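Local structure of alpha-glucosidase (Pseudoalteromonas sp. K8, 5HQA) at residues 187-192 with 437-442; 192-197 with 409-414; 471-476 with 591-596. The protein hydrolyses alpha-glucosides as a family 97 glycoside hydrolase that holds calcium beside its bound sugar and is activated by chloride. All blocks are in the same frame, centred on the assembly; numbering follows the deposited sequence.

Overall arrangement
Interactions 1 and 2 are neighbours in the buried core. They share Tyr192, and their centres lie about 8 Å apart. Both join the N-terminal beta domain to the TIM-barrel domain. Interaction 1 uses a loop after a barrel strand, and interaction 2 the start of helix 413-428. Asp191 and Gln413 connect them, as do Ile439 and Asp411. Their chemistry is mostly backbone hydrogen bonds and small apolar contacts. Interaction 3 lies apart, its centre about 29 Å from that of interaction 1 and about 31 Å from that of interaction 2. It is partly buried, and joins the barrel domain to the C-terminal sheet. Waters, carboxylates and magnesium dominate there; calcium lies at one end of interaction 1.

Interaction 1 (187-192 with 437-442); sequences AALVDY and EPIKDT. With CA (calcium ion), chain C; AC1 (4,6-dideoxy-4-{[(1S,4R,5S,6S)-4,5,6-trihydroxy-3-(hydroxymethyl)cyclohex-2-en-1-yl]amino}-alpha-D-glucopyranose), chain B.
Ala188 and Leu189 each give a backbone N-H to Thr442, and this pair of bonds is the tight part of the contact. Ala188 N reaches Thr442 O at 2.9 Å, with an N-H...O angle of 168°. Leu189 N reaches Thr442 OG1 at 3.1 Å and is equally straight. The hydroxyl is in place because OG1 sits between the backbone N and the carbonyl carbon (chi1 61°). One threonine thus accepts from two successive amides, through its backbone and its side chain. Ala187 CA adds a CA-H...O contact to Thr442 O at 3.3 Å.

Next to this pair the packing is apolar. Leu189 CB lies 3.8 Å from Thr442 CG2. Leu189 CD2 runs on to Ile439 CD1, 3.7 Å away, and the two side chains cross obliquely. Val416 of helix 413-428 touches both.

The other side is looser. The CB of Ala188 points away from 437-442, and Val190 is exposed to solvent. Lys440 turns instead to Glu186, with which it forms a salt bridge.

At its far end, segment 437-442 reaches the sugar. Glu437 OE2 binds calcium at 2.4 Å. The metal also takes O3, N4A and O2B of the acarbose unit, and Glu154, Glu455 and Glu461 bind it too. Glu437 follows barrel strand 432-435. This is the usual TIM-barrel layout, with the active site built on loops beyond the C-terminal ends of the parallel strands.

Interaction 2 (192-197 with 409-414); sequences YAAMVL and WHDGQF
Ala194 and Asp411 make the one hydrogen bond between these segments. Ala194 N donates to Asp411 O at 2.9 Å. A weaker polar contact lies beside it. Gln413 CA points its hydrogen at Tyr192 O, 3.4 Å away. That carbonyl is buried and has no hydrogen-bond partner in the model, and the CA-H...O contact may compensate in part.

The van der Waals contacts are small. Ala194 CB sits 3.6 Å from Asp411 CB and also lies against the Asp411 carbonyl. The Val196 and Asp411 side chains cross at about a right angle, with Val196 CG2 a loose 4.2 Å from Asp411 OD2. The chain of Gln413 leaves with CG anti to the backbone N (chi1 176°). This torsion puts Gln413 CG 3.9 Å from Tyr192 N, while Gln413 CB lies against the Tyr192 carbonyl.

Several polar side-chain atoms find partners outside the two segments. Asp411 OD2 bonds to Thr210. Gln413 OE1 accepts from Lys219 N and Trp212 NE1, while its NE2 bonds to Asp191. Tyr192 OH bonds to Glu128.

The strand starting at Met195 belongs to the N-terminal beta domain. The helix starting at Gln413, with Gly412 at its N-cap position, belongs to the barrel domain. The chemistry is that of a buried domain junction. One backbone hydrogen bond ties the two segments, small side chains let the backbones come close, and several polar side-chain atoms bond to nearby residues.

Interaction 3 (471-476 with 591-596); sequences PPEHIS and TDEQAR. With MG (magnesium ion), chain F.
Asp592 CB rests against the backbone of Glu473, 3.6 Å from its CA. Ser476 OG lies near the same CB, and it bonds back to Glu473 O. From CB the side chain of Asp592 turns so that CG stands between the backbone N and the carbonyl carbon (chi1 57°). This carries the carboxylate out towards magnesium.

OD1 faces its own loop. Gln594 N donates to Asp592 OD1 at 3.0 Å, which closes an Asx turn. Arg596 NE reaches Asp592 OD1 from the opposite face of the carboxylate, at 3.2 Å. OD2 has two duties. Asp592 OD2 binds magnesium at 2.1 Å and accepts Arg596 NH2 on its syn side at 3.0 Å. Arg596 thus grips the Asp592 carboxylate side-on with two nitrogens, close to the guanidinium plane. These bonds fix the rotation of the group that serves the metal.

The site lies where the barrel domain meets the C-terminal antiparallel sheet. Segment 591-596 links strands 585-591 and 596-601. A type I turn from Pro471 to His474 lies at the start of segment 471-476, which goes on into a short helix. Gly565 and Asp566, from the hairpin between strands 554-563 and 567-574, complete the six ligands with three waters.

One of these waters, 2.0 Å from magnesium, donates to OE1 of both Glu473 and Glu593. Glu473 OE1 and Glu593 OE1 are 4.4 Å apart, and the shared water probably eases their like charges. A further water links Glu473 N to Glu593 OE1. Another water joins Pro472 O, Ser476 N and Thr591 O. Pro472 CB packs on Glu593 N at 3.5 Å, and this buried amide has no partner in the model.

Interaction 1 (187-192 with 437-442)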
loop_
_atom_site.group_PDB
_atom_site.type_symbol
_atom_site.label_atom_id
_atom_site.label_comp_id
_atom_site.label_asym_id
_atom_site.label_seq_id
_atom_site.Cartn_x
_atom_site.Cartn_y
_atom_site.Cartn_z
ATOM N N ALA A 187 5.239 2.996 -11.003
ATOM C CA ALA A 187 4.250 4.028 -10.737
ATOM C C ALA A 187 3.305 4.165 -11.922
ATOM O O ALA A 187 3.719 4.020 -13.079
ATOM C CB ALA A 187 4.924 5.383 -10.434
ATOM N N ALA A 188 2.035 4.453 -11.616
ATOM C CA ALA A 188 0.987 4.681 -12.615
ATOM C C ALA A 188 0.773 3.438 -13.479
ATOM O O ALA A 188 0.865 3.471 -14.710
ATOM C CB ALA A 188 1.298 5.916 -13.482
ATOM N N LEU A 189 0.463 2.328 -12.811
ATOM C CA LEU A 189 0.227 1.061 -13.508
ATOM C C LEU A 189 -1.184 1.096 -14.083
ATOM O O LEU A 189 -2.161 0.818 -13.382
ATOM C CB LEU A 189 0.431 -0.117 -12.563
ATOM C CG LEU A 189 0.101 -1.507 -13.102
ATOM C CD1 LEU A 189 0.878 -1.827 -14.384
ATOM C CD2 LEU A 189 0.392 -2.549 -12.018
ATOM N N VAL A 190 -1.283 1.466 -15.362
ATOM C CA VAL A 190 -2.545 1.702 -16.056
ATOM C C VAL A 190 -2.510 0.959 -17.384
ATOM O O VAL A 190 -1.574 1.145 -18.169
ATOM C CB VAL A 190 -2.784 3.203 -16.312
ATOM C CG1 VAL A 190 -4.087 3.410 -17.085
ATOM C CG2 VAL A 190 -2.801 3.972 -15.002
ATOM N N ASP A 191 -3.528 0.133 -17.639
ATOM C CA ASP A 191 -3.663 -0.603 -18.903
ATOM C C ASP A 191 -2.378 -1.351 -19.267
ATOM O O ASP A 191 -1.891 -1.295 -20.399
ATOM C CB ASP A 191 -4.078 0.328 -20.046
ATOM C CG ASP A 191 -4.434 -0.438 -21.311
ATOM O OD1 ASP A 191 -4.995 -1.550 -21.176
ATOM O OD2 ASP A 191 -4.133 0.046 -22.431
ATOM N N TYR A 192 -1.831 -2.069 -18.292
ATOM C CA TYR A 192 -0.569 -2.763 -18.480
ATOM C C TYR A 192 -0.500 -3.856 -17.427
ATOM O O TYR A 192 -1.279 -3.866 -16.470
ATOM C CB TYR A 192 0.601 -1.786 -18.361
ATOM C CG TYR A 192 1.893 -2.166 -19.067
ATOM C CD1 TYR A 192 2.099 -1.843 -20.411
ATOM C CD2 TYR A 192 2.933 -2.791 -18.370
ATOM C CE1 TYR A 192 3.295 -2.160 -21.049
ATOM C CE2 TYR A 192 4.138 -3.107 -19.000
ATOM C CZ TYR A 192 4.306 -2.789 -20.338
ATOM O OH TYR A 192 5.494 -3.095 -20.958
ATOM N N GLU A 437 -7.105 -7.930 -1.360
ATOM C CA GLU A 437 -6.526 -8.700 -2.456
ATOM C C GLU A 437 -6.445 -7.827 -3.713
ATOM O O GLU A 437 -7.067 -8.132 -4.735
ATOM C CB GLU A 437 -7.298 -9.985 -2.728
ATOM C CG GLU A 437 -7.351 -10.901 -1.501
ATOM C CD GLU A 437 -8.329 -10.394 -0.451
ATOM O OE1 GLU A 437 -9.470 -10.070 -0.837
ATOM O OE2 GLU A 437 -7.953 -10.274 0.746
ATOM N N PRO A 438 -5.680 -6.730 -3.661
ATOM C CA PRO A 438 -5.692 -5.732 -4.732
ATOM C C PRO A 438 -4.560 -5.942 -5.710
ATOM O O PRO A 438 -3.763 -6.874 -5.565
ATOM C CB PRO A 438 -5.463 -4.436 -3.959
ATOM C CG PRO A 438 -4.409 -4.873 -2.957
ATOM C CD PRO A 438 -4.784 -6.311 -2.570
ATOM N N ILE A 439 -4.468 -5.048 -6.691
ATOM C CA ILE A 439 -3.190 -4.763 -7.331
ATOM C C ILE A 439 -2.378 -3.901 -6.371
ATOM O O ILE A 439 -2.929 -3.089 -5.617
ATOM C CB ILE A 439 -3.400 -4.062 -8.690
ATOM C CG1 ILE A 439 -2.061 -3.740 -9.365
ATOM C CG2 ILE A 439 -4.204 -2.759 -8.518
ATOM C CD1 ILE A 439 -1.284 -4.975 -9.817
ATOM N N LYS A 440 -1.060 -4.086 -6.375
ATOM C CA LYS A 440 -0.199 -3.257 -5.539
ATOM C C LYS A 440 -0.413 -1.778 -5.849
ATOM O O LYS A 440 -0.790 -1.401 -6.965
ATOM C CB LYS A 440 1.264 -3.633 -5.758
ATOM C CG LYS A 440 1.745 -3.310 -7.181
ATOM C CD LYS A 440 3.059 -4.019 -7.509
ATOM C CE LYS A 440 3.498 -3.682 -8.929
ATOM N NZ LYS A 440 4.772 -4.360 -9.325
ATOM N N ASP A 441 -0.201 -0.948 -4.829
ATOM C CA ASP A 441 -0.333 0.500 -4.960
ATOM C C ASP A 441 0.793 1.028 -5.846
ATOM O O ASP A 441 1.964 0.693 -5.637
ATOM C CB ASP A 441 -0.279 1.132 -3.561
ATOM C CG ASP A 441 -0.649 2.620 -3.545
ATOM O OD1 ASP A 441 -0.474 3.310 -4.576
ATOM O OD2 ASP A 441 -1.108 3.098 -2.471
ATOM N N THR A 442 0.444 1.814 -6.870
ATOM C CA THR A 442 1.462 2.450 -7.704
ATOM C C THR A 442 1.244 3.958 -7.781
ATOM O O THR A 442 1.710 4.604 -8.728
ATOM C CB THR A 442 1.513 1.828 -9.108
ATOM O OG1 THR A 442 0.253 1.993 -9.772
ATOM C CG2 THR A 442 1.823 0.327 -9.007
HETATM CA CA CA C . -6.883 -10.502 2.911
HETATM C C1 AC1 B . -7.839 -16.219 2.768
HETATM O O2 AC1 B . -5.863 -15.391 1.699
HETATM C C2 AC1 B . -7.213 -15.037 2.042
HETATM C C4A AC1 B . -12.148 -10.051 4.936
HETATM C C3 AC1 B . -7.262 -13.784 2.874
HETATM O O3 AC1 B . -6.598 -12.705 2.193
HETATM C C4 AC1 B . -8.692 -13.443 3.201
HETATM N N4A AC1 B . -8.862 -12.069 3.771
HETATM C C5 AC1 B . -9.027 -14.533 4.206
HETATM O O5 AC1 B . -9.105 -15.824 3.471
HETATM C C6 AC1 B . -10.310 -14.330 4.952
HETATM C C1B AC1 B . -9.948 -11.246 3.127
HETATM C C2B AC1 B . -9.973 -9.716 3.793
HETATM O O2B AC1 B . -8.638 -9.214 3.766
HETATM C C3B AC1 B . -10.553 -9.724 5.073
HETATM O O3B AC1 B . -10.429 -8.455 5.762
HETATM O O4 AC1 B . -12.727 -10.196 6.218
HETATM C C5B AC1 B . -12.417 -11.234 4.152
HETATM C C7B AC1 B . -11.248 -11.825 3.187
HETATM C C6B AC1 B . -13.884 -11.513 3.787
HETATM O O6B AC1 B . -14.259 -10.600 2.804
#

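Interaction 2 (192-197 with 409-414)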
loop_
_atom_site.group_PDB
_atom_site.type_symbol
_atom_site.label_atom_id
_atom_site.label_comp_id
_atom_site.label_asym_id
_atom_site.label_seq_id
_atom_site.Cartn_x
_atom_site.Cartn_y
_atom_site.Cartn_z
ATOM N N TYR A 192 -1.831 -2.069 -18.292
ATOM C CA TYR A 192 -0.569 -2.763 -18.480
ATOM C C TYR A 192 -0.500 -3.856 -17.427
ATOM O O TYR A 192 -1.279 -3.866 -16.470
ATOM C CB TYR A 192 0.601 -1.786 -18.361
ATOM C CG TYR A 192 1.893 -2.166 -19.067
ATOM C CD1 TYR A 192 2.099 -1.843 -20.411
ATOM C CD2 TYR A 192 2.933 -2.791 -18.370
ATOM C CE1 TYR A 192 3.295 -2.160 -21.049
ATOM C CE2 TYR A 192 4.138 -3.107 -19.000
ATOM C CZ TYR A 192 4.306 -2.789 -20.338
ATOM O OH TYR A 192 5.494 -3.095 -20.958
ATOM N N ALA A 193 0.422 -4.790 -17.627
ATOM C CA ALA A 193 0.617 -5.894 -16.694
ATOM C C ALA A 193 1.607 -5.490 -15.608
ATOM O O ALA A 193 2.593 -4.801 -15.882
ATOM C CB ALA A 193 1.132 -7.133 -17.433
ATOM N N ALA A 194 1.352 -5.931 -14.374
ATOM C CA ALA A 194 2.277 -5.622 -13.290
ATOM C C ALA A 194 3.638 -6.256 -13.547
ATOM O O ALA A 194 3.750 -7.327 -14.146
ATOM C CB ALA A 194 1.743 -6.114 -11.942
ATOM N N MET A 195 4.678 -5.581 -13.065
ATOM C CA MET A 195 6.045 -6.072 -13.151
ATOM C C MET A 195 6.391 -6.861 -11.891
ATOM O O MET A 195 6.251 -6.360 -10.771
ATOM C CB MET A 195 7.010 -4.904 -13.334
ATOM C CG MET A 195 8.471 -5.303 -13.406
ATOM S SD MET A 195 9.517 -3.833 -13.631
ATOM C CE MET A 195 9.364 -3.012 -12.030
ATOM N N VAL A 196 6.829 -8.090 -12.086
ATOM C CA VAL A 196 7.509 -8.902 -11.090
ATOM C C VAL A 196 8.989 -8.888 -11.458
ATOM O O VAL A 196 9.334 -8.671 -12.622
ATOM C CB VAL A 196 6.880 -10.314 -11.135
ATOM C CG1 VAL A 196 7.842 -11.392 -10.744
ATOM C CG2 VAL A 196 5.564 -10.334 -10.341
ATOM N N LEU A 197 9.883 -9.078 -10.484
ATOM C CA LEU A 197 11.315 -9.063 -10.774
ATOM C C LEU A 197 11.861 -10.483 -10.755
ATOM O O LEU A 197 11.703 -11.202 -9.766
ATOM C CB LEU A 197 12.085 -8.191 -9.780
ATOM C CG LEU A 197 11.699 -6.711 -9.836
ATOM C CD1 LEU A 197 12.471 -5.909 -8.791
ATOM C CD2 LEU A 197 11.912 -6.161 -11.249
ATOM N N TRP A 409 -4.561 -13.724 -13.316
ATOM C CA TRP A 409 -3.825 -13.225 -12.166
ATOM C C TRP A 409 -4.431 -11.926 -11.653
ATOM O O TRP A 409 -4.951 -11.113 -12.426
ATOM C CB TRP A 409 -2.369 -12.973 -12.543
ATOM C CG TRP A 409 -1.593 -14.221 -12.814
ATOM C CD1 TRP A 409 -1.417 -14.831 -14.020
ATOM C CD2 TRP A 409 -0.882 -15.013 -11.852
ATOM N NE1 TRP A 409 -0.644 -15.964 -13.870
ATOM C CE2 TRP A 409 -0.304 -16.099 -12.548
ATOM C CE3 TRP A 409 -0.668 -14.904 -10.467
ATOM C CZ2 TRP A 409 0.473 -17.075 -11.907
ATOM C CZ3 TRP A 409 0.092 -15.887 -9.826
ATOM C CH2 TRP A 409 0.648 -16.958 -10.549
ATOM N N HIS A 410 -4.327 -11.719 -10.333
ATOM C CA HIS A 410 -4.744 -10.445 -9.748
ATOM C C HIS A 410 -3.958 -9.273 -10.306
ATOM O O HIS A 410 -4.442 -8.143 -10.249
ATOM C CB HIS A 410 -4.564 -10.443 -8.227
ATOM C CG HIS A 410 -5.527 -11.324 -7.491
ATOM N ND1 HIS A 410 -5.456 -12.701 -7.528
ATOM C CD2 HIS A 410 -6.567 -11.020 -6.675
ATOM C CE1 HIS A 410 -6.423 -13.207 -6.779
ATOM N NE2 HIS A 410 -7.109 -12.207 -6.248
ATOM N N ASP A 411 -2.747 -9.504 -10.819
ATOM C CA ASP A 411 -1.885 -8.396 -11.221
ATOM C C ASP A 411 -1.565 -8.404 -12.718
ATOM O O ASP A 411 -0.615 -7.744 -13.155
ATOM C CB ASP A 411 -0.606 -8.368 -10.367
ATOM C CG ASP A 411 0.184 -9.677 -10.386
ATOM O OD1 ASP A 411 -0.420 -10.775 -10.342
ATOM O OD2 ASP A 411 1.440 -9.600 -10.396
ATOM N N GLY A 412 -2.363 -9.106 -13.530
ATOM C CA GLY A 412 -2.244 -8.967 -14.967
ATOM C C GLY A 412 -2.966 -7.725 -15.492
ATOM O O GLY A 412 -3.678 -7.028 -14.768
ATOM N N GLN A 413 -2.763 -7.450 -16.787
ATOM C CA GLN A 413 -3.434 -6.314 -17.423
ATOM C C GLN A 413 -4.952 -6.389 -17.258
ATOM O O GLN A 413 -5.607 -5.370 -17.003
ATOM C CB GLN A 413 -3.064 -6.252 -18.906
ATOM C CG GLN A 413 -3.788 -5.165 -19.695
ATOM C CD GLN A 413 -3.439 -5.209 -21.169
ATOM O OE1 GLN A 413 -3.117 -6.268 -21.710
ATOM N NE2 GLN A 413 -3.490 -4.056 -21.826
ATOM N N PHE A 414 -5.531 -7.586 -17.401
ATOM C CA PHE A 414 -6.979 -7.715 -17.261
ATOM C C PHE A 414 -7.455 -7.185 -15.911
ATOM O O PHE A 414 -8.390 -6.379 -15.840
ATOM C CB PHE A 414 -7.418 -9.174 -17.431
ATOM C CG PHE A 414 -8.852 -9.395 -17.046
ATOM C CD1 PHE A 414 -9.879 -9.025 -17.914
ATOM C CD2 PHE A 414 -9.183 -9.910 -15.794
ATOM C CE1 PHE A 414 -11.210 -9.192 -17.548
ATOM C CE2 PHE A 414 -10.517 -10.075 -15.422
ATOM C CZ PHE A 414 -11.526 -9.716 -16.300
#

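Interaction 3 (471-476 with 591-596)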
loop_
_atom_site.group_PDB
_atom_site.type_symbol
_atom_site.label_atom_id
_atom_site.label_comp_id
_atom_site.label_asym_id
_atom_site.label_seq_id
_atom_site.Cartn_x
_atom_site.Cartn_y
_atom_site.Cartn_z
ATOM N N PRO A 471 5.124 -12.330 12.478
ATOM C CA PRO A 471 6.207 -12.323 13.470
ATOM C C PRO A 471 6.430 -10.928 14.024
ATOM O O PRO A 471 5.984 -9.931 13.435
ATOM C CB PRO A 471 7.426 -12.796 12.658
ATOM C CG PRO A 471 7.136 -12.272 11.267
ATOM C CD PRO A 471 5.633 -12.440 11.097
ATOM N N PRO A 472 7.111 -10.817 15.164
ATOM C CA PRO A 472 7.422 -9.487 15.713
ATOM C C PRO A 472 8.041 -8.517 14.716
ATOM O O PRO A 472 7.754 -7.315 14.788
ATOM C CB PRO A 472 8.389 -9.825 16.849
ATOM C CG PRO A 472 7.872 -11.153 17.338
ATOM C CD PRO A 472 7.455 -11.901 16.105
ATOM N N GLU A 473 8.865 -8.991 13.778
ATOM C CA GLU A 473 9.535 -8.081 12.843
ATOM C C GLU A 473 8.623 -7.571 11.725
ATOM O O GLU A 473 9.054 -6.728 10.924
ATOM C CB GLU A 473 10.751 -8.776 12.218
ATOM C CG GLU A 473 10.360 -9.862 11.221
ATOM C CD GLU A 473 11.559 -10.586 10.627
ATOM O OE1 GLU A 473 12.714 -10.303 11.033
ATOM O OE2 GLU A 473 11.337 -11.451 9.752
ATOM N N HIS A 474 7.381 -8.055 11.650
ATOM C CA HIS A 474 6.562 -7.819 10.461
ATOM C C HIS A 474 6.345 -6.326 10.194
ATOM O O HIS A 474 6.491 -5.865 9.053
ATOM C CB HIS A 474 5.221 -8.543 10.605
ATOM C CG HIS A 474 4.389 -8.517 9.360
ATOM N ND1 HIS A 474 4.846 -9.000 8.147
ATOM C CD2 HIS A 474 3.135 -8.058 9.138
ATOM C CE1 HIS A 474 3.904 -8.838 7.233
ATOM N NE2 HIS A 474 2.855 -8.274 7.809
ATOM N N ILE A 475 5.964 -5.550 11.220
ATOM C CA ILE A 475 5.696 -4.131 10.978
ATOM C C ILE A 475 6.953 -3.430 10.472
ATOM O O ILE A 475 6.898 -2.628 9.528
ATOM C CB ILE A 475 5.147 -3.439 12.243
ATOM C CG1 ILE A 475 3.909 -4.174 12.781
ATOM C CG2 ILE A 475 4.837 -1.968 11.937
ATOM C CD1 ILE A 475 2.786 -4.326 11.756
ATOM N N SER A 476 8.106 -3.715 11.085
ATOM C CA SER A 476 9.331 -3.055 10.656
ATOM C C SER A 476 9.805 -3.553 9.297
ATOM O O SER A 476 10.681 -2.920 8.699
ATOM C CB SER A 476 10.423 -3.238 11.713
ATOM O OG SER A 476 10.808 -4.600 11.803
ATOM N N THR A 591 9.312 -1.831 17.309
ATOM C CA THR A 591 10.509 -2.632 17.133
ATOM C C THR A 591 10.117 -4.031 16.658
ATOM O O THR A 591 8.937 -4.348 16.483
ATOM C CB THR A 591 11.316 -2.690 18.431
ATOM O OG1 THR A 591 12.543 -3.397 18.203
ATOM C CG2 THR A 591 10.498 -3.393 19.530
ATOM N N ASP A 592 11.133 -4.864 16.449
ATOM C CA ASP A 592 10.951 -6.253 16.036
ATOM C C ASP A 592 10.964 -7.162 17.263
ATOM O O ASP A 592 10.449 -6.783 18.318
ATOM C CB ASP A 592 12.043 -6.653 15.032
ATOM C CG ASP A 592 13.463 -6.448 15.586
ATOM O OD1 ASP A 592 13.588 -6.069 16.770
ATOM O OD2 ASP A 592 14.452 -6.680 14.844
ATOM N N GLU A 593 11.571 -8.349 17.159
ATOM C CA GLU A 593 11.580 -9.252 18.308
ATOM C C GLU A 593 12.486 -8.768 19.438
ATOM O O GLU A 593 12.407 -9.312 20.550
ATOM C CB GLU A 593 11.998 -10.664 17.871
ATOM C CG GLU A 593 13.496 -10.816 17.545
ATOM C CD GLU A 593 13.891 -10.214 16.193
ATOM O OE1 GLU A 593 12.995 -9.898 15.374
ATOM O OE2 GLU A 593 15.110 -10.056 15.949
ATOM N N GLN A 594 13.330 -7.765 19.198
ATOM C CA GLN A 594 14.282 -7.292 20.196
ATOM C C GLN A 594 13.752 -6.052 20.906
ATOM O O GLN A 594 13.182 -5.157 20.273
ATOM C CB GLN A 594 15.629 -6.958 19.548
ATOM C CG GLN A 594 16.366 -8.146 18.952
ATOM C CD GLN A 594 17.788 -7.789 18.550
ATOM O OE1 GLN A 594 18.269 -6.685 18.828
ATOM N NE2 GLN A 594 18.468 -8.721 17.890
ATOM N N ALA A 595 13.962 -5.993 22.223
ATOM C CA ALA A 595 13.807 -4.727 22.934
ATOM C C ALA A 595 14.861 -3.744 22.435
ATOM O O ALA A 595 16.008 -4.123 22.182
ATOM C CB ALA A 595 13.943 -4.937 24.442
ATOM N N ARG A 596 14.470 -2.484 22.264
ATOM C CA ARG A 596 15.358 -1.483 21.675
ATOM C C ARG A 596 15.199 -0.155 22.394
ATOM O O ARG A 596 14.084 0.243 22.743
ATOM C CB ARG A 596 15.084 -1.256 20.172
ATOM C CG ARG A 596 15.533 -2.390 19.276
ATOM C CD ARG A 596 15.311 -2.141 17.762
ATOM N NE ARG A 596 15.438 -3.434 17.092
ATOM C CZ ARG A 596 16.599 -3.970 16.743
ATOM N NH1 ARG A 596 17.719 -3.284 16.964
ATOM N NH2 ARG A 596 16.653 -5.175 16.170
HETATM MG MG MG F . 15.104 -7.359 12.978
HETATM O O HOH W 1 8.056 -4.844 13.743
HETATM O O HOH W 2 13.979 -9.048 12.992
HETATM O O HOH W 3 10.555 -11.301 14.390
HETATM O O HOH W 4 16.511 -8.404 14.113
HETATM O O HOH W 5 15.969 -8.058 11.222
#